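Local coordinates for protein Atg5 (Kluyveromyces marxianus, PDB 3VQI) that takes part in cytoplasm-to-vacuole transport and autophagic vesicle formation, working as the autophagy-essential conjugate with Atg12, and is required for selective degradation of the nucleus, at residues Asn17-Val22 against Met114-Leu119; Asp24-Pro29 against Asp61-Pro66; Phe50-Val55 against Ser69-Trp74; Pro201-Thr206 against Ser264-Leu269. One frame throughout, in Å; residues are numbered along the deposited sequence.

Interaction 1. Residues Asn17-Val22 against Met114-Leu119; sequences NVEVVV and MWELQL
Asn17-Val22 and Met114-Leu119 run side by side as parallel strands, their directions 25° apart, in one-to-one register from Val18 with Trp115 to Val22 with Leu119. This is the central parallel pair of a ubiquitin fold, the first and last strands of the UblA domain lying next to each other in a mixed sheet. Five backbone hydrogen bonds join them. The straightest include Leu117 N to Glu19 O at 2.8 Å and Val21 N to Leu117 O at 2.9 Å, both with the donor nearly in line with the carbonyl.

Val18, Val20, Val22, Trp115, Leu117 and Leu119 share the inner face, where helix 48-59 meets Val20, Val22 and Leu119. Val18 and Trp115 lie alongside each other, pointing the same way, with Val18 CG2 4.0 Å from CE3 of the indole. With CG1 anti to the backbone N (chi1 176°), Val18 also turns this branch to Leu117 CD1, while Leu117 CD2 sits over the rim of one Trp115 ring face. Further along, Val20 CG1 meets Leu119 CB at 4.0 Å.

The other face is more polar. Glu19 and Glu116 would probably repel each other mildly if both are ionised, OE2 and OE1 being 5.2 Å apart. Each carboxylate has a neighbour from the other strand: the extended Glu19 chain brings OE2 to 3.5 Å from Met114 SD, and Glu116 OE2 approaches Val21 CG2 at 3.4 Å.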
loop_
_atom_site.group_PDB
_atom_site.type_symbol
_atom_site.label_atom_id
_atom_site.label_comp_id
_atom_site.label_asym_id
_atom_site.label_seq_id
_atom_site.Cartn_x
_atom_site.Cartn_y
_atom_site.Cartn_z
ATOM N N ASN A 17 7.495 10.483 5.831
ATOM C CA ASN A 17 7.202 11.166 7.095
ATOM C C ASN A 17 5.703 11.383 7.199
ATOM O O ASN A 17 5.075 11.870 6.260
ATOM C CB ASN A 17 7.924 12.515 7.158
ATOM C CG ASN A 17 9.430 12.367 7.253
ATOM O OD1 ASN A 17 9.939 11.713 8.163
ATOM N ND2 ASN A 17 10.153 12.979 6.315
ATOM N N VAL A 18 5.130 11.045 8.346
ATOM C CA VAL A 18 3.692 11.163 8.515
ATOM C C VAL A 18 3.267 11.888 9.784
ATOM O O VAL A 18 3.707 11.537 10.878
ATOM C CB VAL A 18 3.043 9.746 8.531
ATOM C CG1 VAL A 18 1.554 9.844 8.795
ATOM C CG2 VAL A 18 3.320 9.031 7.226
ATOM N N GLU A 19 2.414 12.900 9.642
ATOM C CA GLU A 19 1.916 13.600 10.813
ATOM C C GLU A 19 0.462 13.201 11.030
ATOM O O GLU A 19 -0.400 13.429 10.177
ATOM C CB GLU A 19 2.022 15.113 10.669
ATOM C CG GLU A 19 1.466 15.835 11.901
ATOM C CD GLU A 19 1.969 17.265 12.054
ATOM O OE1 GLU A 19 1.623 17.906 13.080
ATOM O OE2 GLU A 19 2.707 17.746 11.159
ATOM N N VAL A 20 0.204 12.586 12.174
ATOM C CA VAL A 20 -1.128 12.133 12.518
ATOM C C VAL A 20 -1.730 13.037 13.587
ATOM O O VAL A 20 -1.223 13.118 14.708
ATOM C CB VAL A 20 -1.089 10.680 13.039
ATOM C CG1 VAL A 20 -2.490 10.201 13.358
ATOM C CG2 VAL A 20 -0.434 9.784 11.999
ATOM N N VAL A 21 -2.816 13.715 13.232
ATOM C CA VAL A 21 -3.490 14.618 14.155
ATOM C C VAL A 21 -4.906 14.127 14.411
ATOM O O VAL A 21 -5.586 13.700 13.480
ATOM C CB VAL A 21 -3.597 16.042 13.561
ATOM C CG1 VAL A 21 -4.077 17.005 14.638
ATOM C CG2 VAL A 21 -2.253 16.478 12.950
ATOM N N VAL A 22 -5.360 14.188 15.660
ATOM C CA VAL A 22 -6.722 13.755 15.951
ATOM C C VAL A 22 -7.688 14.657 15.187
ATOM O O VAL A 22 -7.429 15.847 15.030
ATOM C CB VAL A 22 -7.047 13.851 17.438
ATOM C CG1 VAL A 22 -8.471 13.379 17.672
ATOM C CG2 VAL A 22 -6.067 13.009 18.237
ATOM N N MET A 114 6.362 15.801 4.574
ATOM C CA MET A 114 5.385 15.227 5.486
ATOM C C MET A 114 3.976 15.084 4.916
ATOM O O MET A 114 3.494 15.936 4.168
ATOM C CB MET A 114 5.345 16.037 6.785
ATOM C CG MET A 114 5.076 15.183 8.011
ATOM S SD MET A 114 5.298 16.058 9.577
ATOM C CE MET A 114 7.115 15.989 9.771
ATOM N N TRP A 115 3.337 13.977 5.283
ATOM C CA TRP A 115 1.981 13.643 4.864
ATOM C C TRP A 115 1.118 13.789 6.117
ATOM O O TRP A 115 1.401 13.163 7.138
ATOM C CB TRP A 115 1.965 12.195 4.355
ATOM C CG TRP A 115 0.660 11.697 3.777
ATOM C CD1 TRP A 115 -0.306 12.439 3.163
ATOM C CD2 TRP A 115 0.239 10.330 3.670
ATOM N NE1 TRP A 115 -1.296 11.620 2.675
ATOM C CE2 TRP A 115 -0.985 10.320 2.972
ATOM C CE3 TRP A 115 0.782 9.108 4.094
ATOM C CZ2 TRP A 115 -1.678 9.141 2.685
ATOM C CZ3 TRP A 115 0.092 7.936 3.808
ATOM C CH2 TRP A 115 -1.123 7.963 3.110
ATOM N N GLU A 116 0.088 14.626 6.063
ATOM C CA GLU A 116 -0.761 14.802 7.234
ATOM C C GLU A 116 -2.061 14.007 7.116
ATOM O O GLU A 116 -2.751 14.071 6.100
ATOM C CB GLU A 116 -1.078 16.288 7.461
ATOM C CG GLU A 116 -1.717 16.555 8.829
ATOM C CD GLU A 116 -2.015 18.030 9.102
ATOM O OE1 GLU A 116 -1.527 18.907 8.352
ATOM O OE2 GLU A 116 -2.739 18.306 10.088
ATOM N N LEU A 117 -2.382 13.256 8.167
ATOM C CA LEU A 117 -3.589 12.438 8.205
ATOM C C LEU A 117 -4.344 12.725 9.487
ATOM O O LEU A 117 -3.735 13.057 10.510
ATOM C CB LEU A 117 -3.226 10.945 8.184
ATOM C CG LEU A 117 -2.469 10.446 6.947
ATOM C CD1 LEU A 117 -2.160 8.959 7.090
ATOM C CD2 LEU A 117 -3.305 10.704 5.703
ATOM N N GLN A 118 -5.666 12.614 9.451
ATOM C CA GLN A 118 -6.405 12.825 10.684
ATOM C C GLN A 118 -6.810 11.432 11.171
ATOM O O GLN A 118 -7.084 10.536 10.370
ATOM C CB GLN A 118 -7.662 13.701 10.486
ATOM C CG GLN A 118 -7.670 14.685 9.304
ATOM C CD GLN A 118 -6.416 15.533 9.175
ATOM O OE1 GLN A 118 -5.934 16.115 10.152
ATOM N NE2 GLN A 118 -5.885 15.618 7.952
ATOM N N LEU A 119 -6.818 11.238 12.481
ATOM C CA LEU A 119 -7.217 9.957 13.039
ATOM C C LEU A 119 -8.675 10.161 13.422
ATOM O O LEU A 119 -8.991 11.042 14.216
ATOM C CB LEU A 119 -6.356 9.608 14.268
ATOM C CG LEU A 119 -6.828 8.404 15.093
ATOM C CD1 LEU A 119 -6.614 7.133 14.286
ATOM C CD2 LEU A 119 -6.077 8.344 16.407
#

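Interaction 2. Residues Asp24-Pro29 against Asp61-Pro66; sequences DAIVVP and DTIKVP
Peptide planes are the flat groups between Asp24-Pro29 and Asp61-Pro66: Val28 CG1 lies over one face of the Ile63-Lys64 peptide, while at that peptide's N-H edge Lys64 N bonds to Ile26 O, an oxygen whose position is less certain. In the UblA ubiquitin fold this is an isolated beta bridge, Val27 with Ile63, tying the loop after strand 15-22 to the loop that follows helix 48-59. Its second bond runs from Val28 N to Thr62 O at 2.9 Å, the donor tilted 28° from the carbonyl plane.

Val28 CG1 stands anti to its own carbonyl carbon (chi1 -67°), which brings the methyl 3.4 Å from Lys64 CA and 3.5 Å from Lys64 CB. The CG2 branch turns instead to Thr62, 3.5 Å from its O. Replacing Val28 by an alanine would probably uncover the Ile63-Lys64 peptide, leave a gap beside the Lys64 stem and cost Thr62 its methyl neighbour.

Ile26 and Ile63 lie side by side, pointing the same way, and both also touch Trp74 of strand 74-78. Ile26 and Val65 meet at about a right angle, Val65 CG2 pressing against Ile26 CB and CG2. The polar end of Thr62 is taken up elsewhere, by Asp35 O. The Lys64 chain, whose modelled course near Ile26 O is doubtful, brings CE to 3.4 Å from Ala25 O.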
loop_
_atom_site.group_PDB
_atom_site.type_symbol
_atom_site.label_atom_id
_atom_site.label_comp_id
_atom_site.label_asym_id
_atom_site.label_seq_id
_atom_site.Cartn_x
_atom_site.Cartn_y
_atom_site.Cartn_z
ATOM N N ASP A 24 -11.004 16.898 14.393
ATOM C CA ASP A 24 -11.795 17.829 15.191
ATOM C C ASP A 24 -12.991 17.144 15.831
ATOM O O ASP A 24 -13.308 17.385 16.992
ATOM C CB ASP A 24 -12.267 18.992 14.316
ATOM C CG ASP A 24 -11.139 19.587 13.479
ATOM O OD1 ASP A 24 -10.075 19.916 14.044
ATOM O OD2 ASP A 24 -11.321 19.727 12.249
ATOM N N ALA A 25 -13.636 16.263 15.077
ATOM C CA ALA A 25 -14.815 15.560 15.562
ATOM C C ALA A 25 -14.671 14.799 16.876
ATOM O O ALA A 25 -15.627 14.727 17.646
ATOM C CB ALA A 25 -15.328 14.614 14.484
ATOM N N ILE A 26 -13.498 14.238 17.151
ATOM C CA ILE A 26 -13.345 13.450 18.377
ATOM C C ILE A 26 -12.328 13.943 19.403
ATOM O O ILE A 26 -12.217 13.370 20.492
ATOM C CB ILE A 26 -13.004 11.967 18.048
ATOM C CG1 ILE A 26 -11.623 11.881 17.379
ATOM C CG2 ILE A 26 -14.072 11.373 17.142
ATOM C CD1 ILE A 26 -11.125 10.463 17.159
ATOM N N VAL A 27 -11.589 14.993 19.070
ATOM C CA VAL A 27 -10.593 15.516 19.994
ATOM C C VAL A 27 -11.227 16.168 21.221
ATOM O O VAL A 27 -12.358 16.653 21.160
ATOM C CB VAL A 27 -9.690 16.554 19.301
ATOM C CG1 VAL A 27 -10.493 17.801 18.969
ATOM C CG2 VAL A 27 -8.501 16.892 20.180
ATOM N N VAL A 28 -10.500 16.168 22.339
ATOM C CA VAL A 28 -10.992 16.796 23.561
ATOM C C VAL A 28 -10.932 18.312 23.376
ATOM O O VAL A 28 -9.948 18.850 22.852
ATOM C CB VAL A 28 -10.148 16.417 24.794
ATOM C CG1 VAL A 28 -10.319 14.944 25.108
ATOM C CG2 VAL A 28 -8.692 16.744 24.547
ATOM N N PRO A 29 -11.992 19.017 23.805
ATOM C CA PRO A 29 -12.130 20.475 23.715
ATOM C C PRO A 29 -10.850 21.293 23.877
ATOM O O PRO A 29 -10.129 21.167 24.871
ATOM C CB PRO A 29 -13.161 20.778 24.791
ATOM C CG PRO A 29 -14.099 19.606 24.653
ATOM C CD PRO A 29 -13.133 18.433 24.540
ATOM N N ASP A 61 -4.861 10.049 24.946
ATOM C CA ASP A 61 -5.085 11.112 25.921
ATOM C C ASP A 61 -5.906 12.276 25.395
ATOM O O ASP A 61 -6.654 12.906 26.143
ATOM C CB ASP A 61 -3.744 11.653 26.421
ATOM C CG ASP A 61 -3.323 11.037 27.733
ATOM O OD1 ASP A 61 -3.932 10.012 28.125
ATOM O OD2 ASP A 61 -2.381 11.578 28.366
ATOM N N THR A 62 -5.753 12.556 24.109
ATOM C CA THR A 62 -6.438 13.665 23.470
ATOM C C THR A 62 -7.761 13.275 22.839
ATOM O O THR A 62 -8.463 14.116 22.283
ATOM C CB THR A 62 -5.522 14.285 22.411
ATOM O OG1 THR A 62 -4.327 14.753 23.054
ATOM C CG2 THR A 62 -6.192 15.446 21.718
ATOM N N ILE A 63 -8.118 12.003 22.924
ATOM C CA ILE A 63 -9.375 11.561 22.339
ATOM C C ILE A 63 -10.491 11.695 23.358
ATOM O O ILE A 63 -10.453 11.065 24.416
ATOM C CB ILE A 63 -9.279 10.098 21.835
ATOM C CG1 ILE A 63 -8.736 10.070 20.403
ATOM C CG2 ILE A 63 -10.649 9.449 21.839
ATOM C CD1 ILE A 63 -7.407 10.753 20.211
ATOM N N LYS A 64 -11.487 12.514 23.029
ATOM C CA LYS A 64 -12.615 12.755 23.925
ATOM C C LYS A 64 -13.635 11.625 23.897
ATOM O O LYS A 64 -14.273 11.321 24.905
ATOM C CB LYS A 64 -13.322 14.070 23.551
ATOM C CG LYS A 64 -14.319 13.947 22.382
ATOM C CD LYS A 64 -14.962 15.283 22.011
ATOM C CE LYS A 64 -16.101 15.097 21.004
ATOM N NZ LYS A 64 -16.764 16.385 20.621
ATOM N N VAL A 65 -13.787 11.004 22.735
ATOM C CA VAL A 65 -14.760 9.931 22.556
ATOM C C VAL A 65 -14.283 8.613 23.167
ATOM O O VAL A 65 -13.085 8.391 23.317
ATOM C CB VAL A 65 -15.056 9.743 21.033
ATOM C CG1 VAL A 65 -16.303 8.901 20.825
ATOM C CG2 VAL A 65 -15.234 11.108 20.372
ATOM N N PRO A 66 -15.220 7.741 23.572
ATOM C CA PRO A 66 -14.860 6.445 24.162
ATOM C C PRO A 66 -14.746 5.370 23.078
ATOM O O PRO A 66 -15.460 5.423 22.077
ATOM C CB PRO A 66 -16.023 6.167 25.101
ATOM C CG PRO A 66 -17.169 6.711 24.330
ATOM C CD PRO A 66 -16.634 8.050 23.852
#

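Interaction 3. Residues Phe50-Val55 against Ser69-Trp74; sequences FYLPTV and SDYRNW
Leu52 and Pro53, on one side of helix 48-59, press against the segment Ser69-Trp74, which runs into strand 74-78, and the buried half of this contact is carried by Leu52. Both of its methyls reach Trp74 CB, CD2 at 3.8 Å and CD1 at 3.9 Å, and CD1 also lies 3.7 Å from Asp70 O. Trp74 keeps its CG anti to the carbonyl carbon (chi1 -65°), which carries the indole away from the helix and back over its own loop. There NE1 donates to Ser69 O at 2.9 Å, with that oxygen close to the ring plane.

The solvent side is formed by the partly exposed Pro53, Asp70 and Tyr71. Pro53 CD meets Tyr71 CE1 at 3.9 Å in an oblique approach, and Pro53 CB lies 4.0 Å from Asp70 CB. Beyond them a water donates to Asp70 OD1 at 2.7 Å and, weakly, to Pro53 O. Lacking an N-H, Pro53 forms part of the helix kink, and its CB points toward the loop.

The loop holds its own shape. Ser69 OG accepts from Tyr71 N and Arg72 N, an ST motif, and a type II turn follows from Tyr71 to Trp74. Leu52 also touches Leu119 of strand 114-121 and Trp85. Hydrophobic residues of the helix thus pack against the entrance to strand 74-78, as befits the long helix of a ubiquitin fold lying across its sheet.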
loop_
_atom_site.group_PDB
_atom_site.type_symbol
_atom_site.label_atom_id
_atom_site.label_comp_id
_atom_site.label_asym_id
_atom_site.label_seq_id
_atom_site.Cartn_x
_atom_site.Cartn_y
_atom_site.Cartn_z
ATOM N N PHE A 50 -1.004 -1.203 10.023
ATOM C CA PHE A 50 0.030 -1.673 10.944
ATOM C C PHE A 50 0.305 -0.583 11.967
ATOM O O PHE A 50 0.742 -0.863 13.085
ATOM C CB PHE A 50 1.365 -1.977 10.239
ATOM C CG PHE A 50 1.350 -3.176 9.323
ATOM C CD1 PHE A 50 0.429 -4.196 9.478
ATOM C CD2 PHE A 50 2.318 -3.298 8.331
ATOM C CE1 PHE A 50 0.475 -5.340 8.657
ATOM C CE2 PHE A 50 2.384 -4.433 7.502
ATOM C CZ PHE A 50 1.460 -5.454 7.663
ATOM N N TYR A 51 0.055 0.666 11.582
ATOM C CA TYR A 51 0.338 1.793 12.471
ATOM C C TYR A 51 -0.827 2.264 13.337
ATOM O O TYR A 51 -0.621 3.025 14.285
ATOM C CB TYR A 51 0.874 2.967 11.647
ATOM C CG TYR A 51 2.123 2.634 10.880
ATOM C CD1 TYR A 51 3.372 2.675 11.492
ATOM C CD2 TYR A 51 2.056 2.216 9.552
ATOM C CE1 TYR A 51 4.532 2.302 10.803
ATOM C CE2 TYR A 51 3.209 1.838 8.847
ATOM C CZ TYR A 51 4.445 1.884 9.481
ATOM O OH TYR A 51 5.588 1.524 8.792
ATOM N N LEU A 52 -2.035 1.802 13.022
ATOM C CA LEU A 52 -3.241 2.188 13.749
ATOM C C LEU A 52 -3.158 2.173 15.278
ATOM O O LEU A 52 -3.300 3.216 15.904
ATOM C CB LEU A 52 -4.429 1.332 13.299
ATOM C CG LEU A 52 -5.712 2.084 12.936
ATOM C CD1 LEU A 52 -6.899 1.139 13.034
ATOM C CD2 LEU A 52 -5.903 3.256 13.868
ATOM N N PRO A 53 -2.942 1.002 15.902
ATOM C CA PRO A 53 -2.864 0.976 17.372
ATOM C C PRO A 53 -1.794 1.847 18.020
ATOM O O PRO A 53 -1.977 2.357 19.123
ATOM C CB PRO A 53 -2.676 -0.512 17.694
ATOM C CG PRO A 53 -2.187 -1.110 16.412
ATOM C CD PRO A 53 -2.959 -0.368 15.366
ATOM N N THR A 54 -0.667 2.003 17.343
ATOM C CA THR A 54 0.419 2.820 17.864
ATOM C C THR A 54 -0.068 4.259 17.896
ATOM O O THR A 54 0.097 4.963 18.892
ATOM C CB THR A 54 1.648 2.738 16.950
ATOM O OG1 THR A 54 1.937 1.364 16.675
ATOM C CG2 THR A 54 2.854 3.412 17.595
ATOM N N VAL A 55 -0.669 4.690 16.794
ATOM C CA VAL A 55 -1.185 6.048 16.698
ATOM C C VAL A 55 -2.287 6.255 17.728
ATOM O O VAL A 55 -2.331 7.280 18.409
ATOM C CB VAL A 55 -1.683 6.325 15.281
ATOM C CG1 VAL A 55 -2.542 7.571 15.233
ATOM C CG2 VAL A 55 -0.490 6.514 14.393
ATOM N N SER A 69 -12.088 -0.666 21.088
ATOM C CA SER A 69 -10.775 -1.212 20.754
ATOM C C SER A 69 -9.860 -0.248 20.008
ATOM O O SER A 69 -10.186 0.926 19.817
ATOM C CB SER A 69 -10.930 -2.477 19.909
ATOM O OG SER A 69 -11.070 -2.170 18.531
ATOM N N ASP A 70 -8.710 -0.771 19.590
ATOM C CA ASP A 70 -7.723 -0.005 18.843
ATOM C C ASP A 70 -7.853 -0.256 17.342
ATOM O O ASP A 70 -7.032 0.209 16.565
ATOM C CB ASP A 70 -6.310 -0.386 19.283
ATOM C CG ASP A 70 -5.963 0.128 20.669
ATOM O OD1 ASP A 70 -4.771 0.029 21.040
ATOM O OD2 ASP A 70 -6.865 0.626 21.389
ATOM N N TYR A 71 -8.881 -0.987 16.932
ATOM C CA TYR A 71 -9.067 -1.290 15.516
ATOM C C TYR A 71 -10.408 -0.868 14.940
ATOM O O TYR A 71 -10.476 -0.010 14.039
ATOM C CB TYR A 71 -8.884 -2.787 15.292
ATOM C CG TYR A 71 -7.443 -3.207 15.287
ATOM C CD1 TYR A 71 -6.595 -2.821 14.242
ATOM C CD2 TYR A 71 -6.927 -4.018 16.298
ATOM C CE1 TYR A 71 -5.269 -3.240 14.199
ATOM C CE2 TYR A 71 -5.603 -4.447 16.266
ATOM C CZ TYR A 71 -4.780 -4.061 15.211
ATOM O OH TYR A 71 -3.493 -4.547 15.128
ATOM N N ARG A 72 -11.458 -1.501 15.462
ATOM C CA ARG A 72 -12.834 -1.260 15.064
ATOM C C ARG A 72 -13.226 0.209 15.133
ATOM O O ARG A 72 -12.974 0.886 16.133
ATOM C CB ARG A 72 -13.767 -2.080 15.946
ATOM N N ASN A 73 -13.837 0.687 14.055
ATOM C CA ASN A 73 -14.311 2.062 13.946
ATOM C C ASN A 73 -13.261 3.165 13.827
ATOM O O ASN A 73 -13.584 4.346 13.973
ATOM C CB ASN A 73 -15.257 2.368 15.100
ATOM C CG ASN A 73 -16.434 1.427 15.130
ATOM O OD1 ASN A 73 -16.626 0.680 16.091
ATOM N ND2 ASN A 73 -17.227 1.444 14.070
ATOM N N TRP A 74 -12.009 2.799 13.579
ATOM C CA TRP A 74 -10.986 3.816 13.386
ATOM C C TRP A 74 -10.634 3.817 11.919
ATOM O O TRP A 74 -10.813 2.819 11.237
ATOM C CB TRP A 74 -9.715 3.529 14.175
ATOM C CG TRP A 74 -9.862 3.573 15.656
ATOM C CD1 TRP A 74 -10.175 2.522 16.491
ATOM C CD2 TRP A 74 -9.684 4.714 16.495
ATOM N NE1 TRP A 74 -10.196 2.948 17.797
ATOM C CE2 TRP A 74 -9.897 4.289 17.832
ATOM C CE3 TRP A 74 -9.364 6.056 16.254
ATOM C CZ2 TRP A 74 -9.797 5.161 18.925
ATOM C CZ3 TRP A 74 -9.265 6.926 17.337
ATOM C CH2 TRP A 74 -9.482 6.471 18.662
HETATM O O HOH W 1 -2.315 0.430 21.968
#

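Interaction 4. Residues Pro201-Thr206 against Ser264-Leu269; sequences PVRVWT and SIDGFL
In the UblB domain, Pro201-Thr206 carries strand 202-205 while Ser264-Leu269 leads into the parallel strand 269-272, and the two join where that pairing begins. Leu269 N donates to Pro201 O and Leu269 O accepts from Arg203 N, both at 3.1 Å, bracketing the parallel bridge of Val202 with Leu269.

Phe268 is sandwiched between two side chains. The Arg203 guanidinium stacks flat on one ring face, the two planes 17° apart and CZ 3.6 Å from the ring centroid, a cation-pi contact. Pro201 CB makes a CH-pi contact with the opposite face, 3.7 Å from the same centroid. An extended chain from CG to NE carries the guanidinium over the ring face, and Gln213, Tyr270 and Gln146 bond to NE, NH1 and NH2, which should fix the rotation of the buried charge. With alanine at Phe268, the guanidinium is likely to lose its aromatic bed and a gap to open beside Pro201.

The approach to Phe268 is a type I turn, Ser264 to Gly267; any side chain at Gly267 would collide with the carbonyl O of Asp266, which calls for glycine. An Asx turn overlaps its end: Asp266 OD2 accepts from Phe268 N at 3.1 Å, met from above the carboxylate plane. Asp266 OD1 bonds Tyr270 OH and stays 4.0 Å from Arg203 NH1, beyond a salt bridge. Neighbouring parallel first and last strands of this kind are characteristic of the ubiquitin fold.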
loop_
_atom_site.group_PDB
_atom_site.type_symbol
_atom_site.label_atom_id
_atom_site.label_comp_id
_atom_site.label_asym_id
_atom_site.label_seq_id
_atom_site.Cartn_x
_atom_site.Cartn_y
_atom_site.Cartn_z
ATOM N N PRO A 201 0.981 -8.287 -12.896
ATOM C CA PRO A 201 0.052 -7.539 -12.033
ATOM C C PRO A 201 0.277 -6.027 -12.064
ATOM O O PRO A 201 1.258 -5.524 -11.518
ATOM C CB PRO A 201 0.316 -8.129 -10.648
ATOM C CG PRO A 201 0.766 -9.535 -10.960
ATOM C CD PRO A 201 1.711 -9.298 -12.111
ATOM N N VAL A 202 -0.631 -5.305 -12.710
ATOM C CA VAL A 202 -0.498 -3.861 -12.793
ATOM C C VAL A 202 -1.786 -3.163 -12.408
ATOM O O VAL A 202 -2.887 -3.631 -12.720
ATOM C CB VAL A 202 -0.126 -3.398 -14.205
ATOM C CG1 VAL A 202 0.232 -1.920 -14.182
ATOM C CG2 VAL A 202 1.032 -4.204 -14.726
ATOM N N ARG A 203 -1.636 -2.037 -11.721
ATOM C CA ARG A 203 -2.778 -1.247 -11.292
ATOM C C ARG A 203 -2.439 0.206 -11.501
ATOM O O ARG A 203 -1.378 0.673 -11.082
ATOM C CB ARG A 203 -3.104 -1.532 -9.827
ATOM C CG ARG A 203 -3.837 -2.847 -9.645
ATOM C CD ARG A 203 -3.996 -3.217 -8.188
ATOM N NE ARG A 203 -4.764 -4.448 -8.052
ATOM C CZ ARG A 203 -4.948 -5.085 -6.903
ATOM N NH1 ARG A 203 -4.415 -4.608 -5.785
ATOM N NH2 ARG A 203 -5.677 -6.190 -6.874
ATOM N N VAL A 204 -3.338 0.913 -12.175
ATOM C CA VAL A 204 -3.122 2.321 -12.464
ATOM C C VAL A 204 -4.158 3.185 -11.762
ATOM O O VAL A 204 -5.331 2.819 -11.692
ATOM C CB VAL A 204 -3.207 2.587 -13.983
ATOM C CG1 VAL A 204 -2.761 4.009 -14.288
ATOM C CG2 VAL A 204 -2.357 1.578 -14.738
ATOM N N TRP A 205 -3.715 4.323 -11.234
ATOM C CA TRP A 205 -4.613 5.249 -10.550
ATOM C C TRP A 205 -4.900 6.408 -11.474
ATOM O O TRP A 205 -3.985 6.962 -12.084
ATOM C CB TRP A 205 -3.996 5.798 -9.261
ATOM C CG TRP A 205 -3.911 4.806 -8.147
ATOM C CD1 TRP A 205 -2.821 4.062 -7.791
ATOM C CD2 TRP A 205 -4.957 4.455 -7.226
ATOM N NE1 TRP A 205 -3.119 3.275 -6.704
ATOM C CE2 TRP A 205 -4.418 3.495 -6.335
ATOM C CE3 TRP A 205 -6.291 4.856 -7.067
ATOM C CZ2 TRP A 205 -5.175 2.934 -5.294
ATOM C CZ3 TRP A 205 -7.038 4.298 -6.034
ATOM C CH2 TRP A 205 -6.476 3.347 -5.160
ATOM N N THR A 206 -6.177 6.765 -11.581
ATOM C CA THR A 206 -6.604 7.874 -12.422
ATOM C C THR A 206 -6.445 9.186 -11.669
ATOM O O THR A 206 -5.988 9.209 -10.523
ATOM C CB THR A 206 -8.069 7.733 -12.808
ATOM O OG1 THR A 206 -8.873 7.679 -11.618
ATOM C CG2 THR A 206 -8.275 6.474 -13.618
ATOM N N SER A 264 4.995 -3.651 -5.470
ATOM C CA SER A 264 4.801 -3.430 -4.040
ATOM C C SER A 264 4.682 -4.756 -3.291
ATOM O O SER A 264 4.513 -5.797 -3.909
ATOM C CB SER A 264 3.563 -2.558 -3.835
ATOM O OG SER A 264 3.716 -1.337 -4.542
ATOM N N ILE A 265 4.764 -4.719 -1.965
ATOM C CA ILE A 265 4.704 -5.940 -1.162
ATOM C C ILE A 265 3.496 -6.826 -1.386
ATOM O O ILE A 265 3.444 -7.937 -0.871
ATOM C CB ILE A 265 4.768 -5.643 0.363
ATOM C CG1 ILE A 265 3.698 -4.611 0.728
ATOM C CG2 ILE A 265 6.179 -5.185 0.759
ATOM C CD1 ILE A 265 3.563 -4.373 2.208
ATOM N N ASP A 266 2.510 -6.341 -2.129
ATOM C CA ASP A 266 1.326 -7.151 -2.359
ATOM C C ASP A 266 1.336 -7.817 -3.731
ATOM O O ASP A 266 0.404 -8.547 -4.079
ATOM C CB ASP A 266 0.059 -6.314 -2.184
ATOM C CG ASP A 266 -0.117 -5.271 -3.272
ATOM O OD1 ASP A 266 -1.221 -4.697 -3.328
ATOM O OD2 ASP A 266 0.834 -5.022 -4.060
ATOM N N GLY A 267 2.380 -7.560 -4.511
ATOM C CA GLY A 267 2.485 -8.198 -5.813
ATOM C C GLY A 267 2.094 -7.375 -7.027
ATOM O O GLY A 267 2.162 -7.849 -8.162
ATOM N N PHE A 268 1.677 -6.138 -6.804
ATOM C CA PHE A 268 1.300 -5.313 -7.923
ATOM C C PHE A 268 2.204 -4.114 -8.066
ATOM O O PHE A 268 2.751 -3.600 -7.096
ATOM C CB PHE A 268 -0.148 -4.846 -7.786
ATOM C CG PHE A 268 -1.164 -5.926 -8.009
ATOM C CD1 PHE A 268 -1.390 -6.902 -7.045
ATOM C CD2 PHE A 268 -1.925 -5.953 -9.184
ATOM C CE1 PHE A 268 -2.364 -7.893 -7.242
ATOM C CE2 PHE A 268 -2.904 -6.941 -9.390
ATOM C CZ PHE A 268 -3.122 -7.910 -8.414
ATOM N N LEU A 269 2.370 -3.692 -9.308
ATOM C CA LEU A 269 3.166 -2.523 -9.640
ATOM C C LEU A 269 2.128 -1.416 -9.761
ATOM O O LEU A 269 1.215 -1.509 -10.581
ATOM C CB LEU A 269 3.863 -2.734 -10.980
ATOM C CG LEU A 269 4.433 -1.520 -11.709
ATOM C CD1 LEU A 269 5.594 -0.869 -10.944
ATOM C CD2 LEU A 269 4.869 -2.021 -13.068
#

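Overall arrangement
From the N terminus, strand 15-22 opens interaction 1, which closes only when strand 114-121 returns beside it, so most of the UblA domain lies in that loop. Interactions 2 and 3 are both nested inside it and cross each other, since 50-55 falls between 24-29 and 61-66 while 69-74 comes after them. Trp74 and Ile63 bring these two together, and Val22, Val20 and Leu119 carry them onto the central strands, joining sheet, helix 48-59 and loops in one core. Interaction 4 follows in series, closing the UblB domain with no touch to the others; its nearest atoms come about 5 Å from interaction 3.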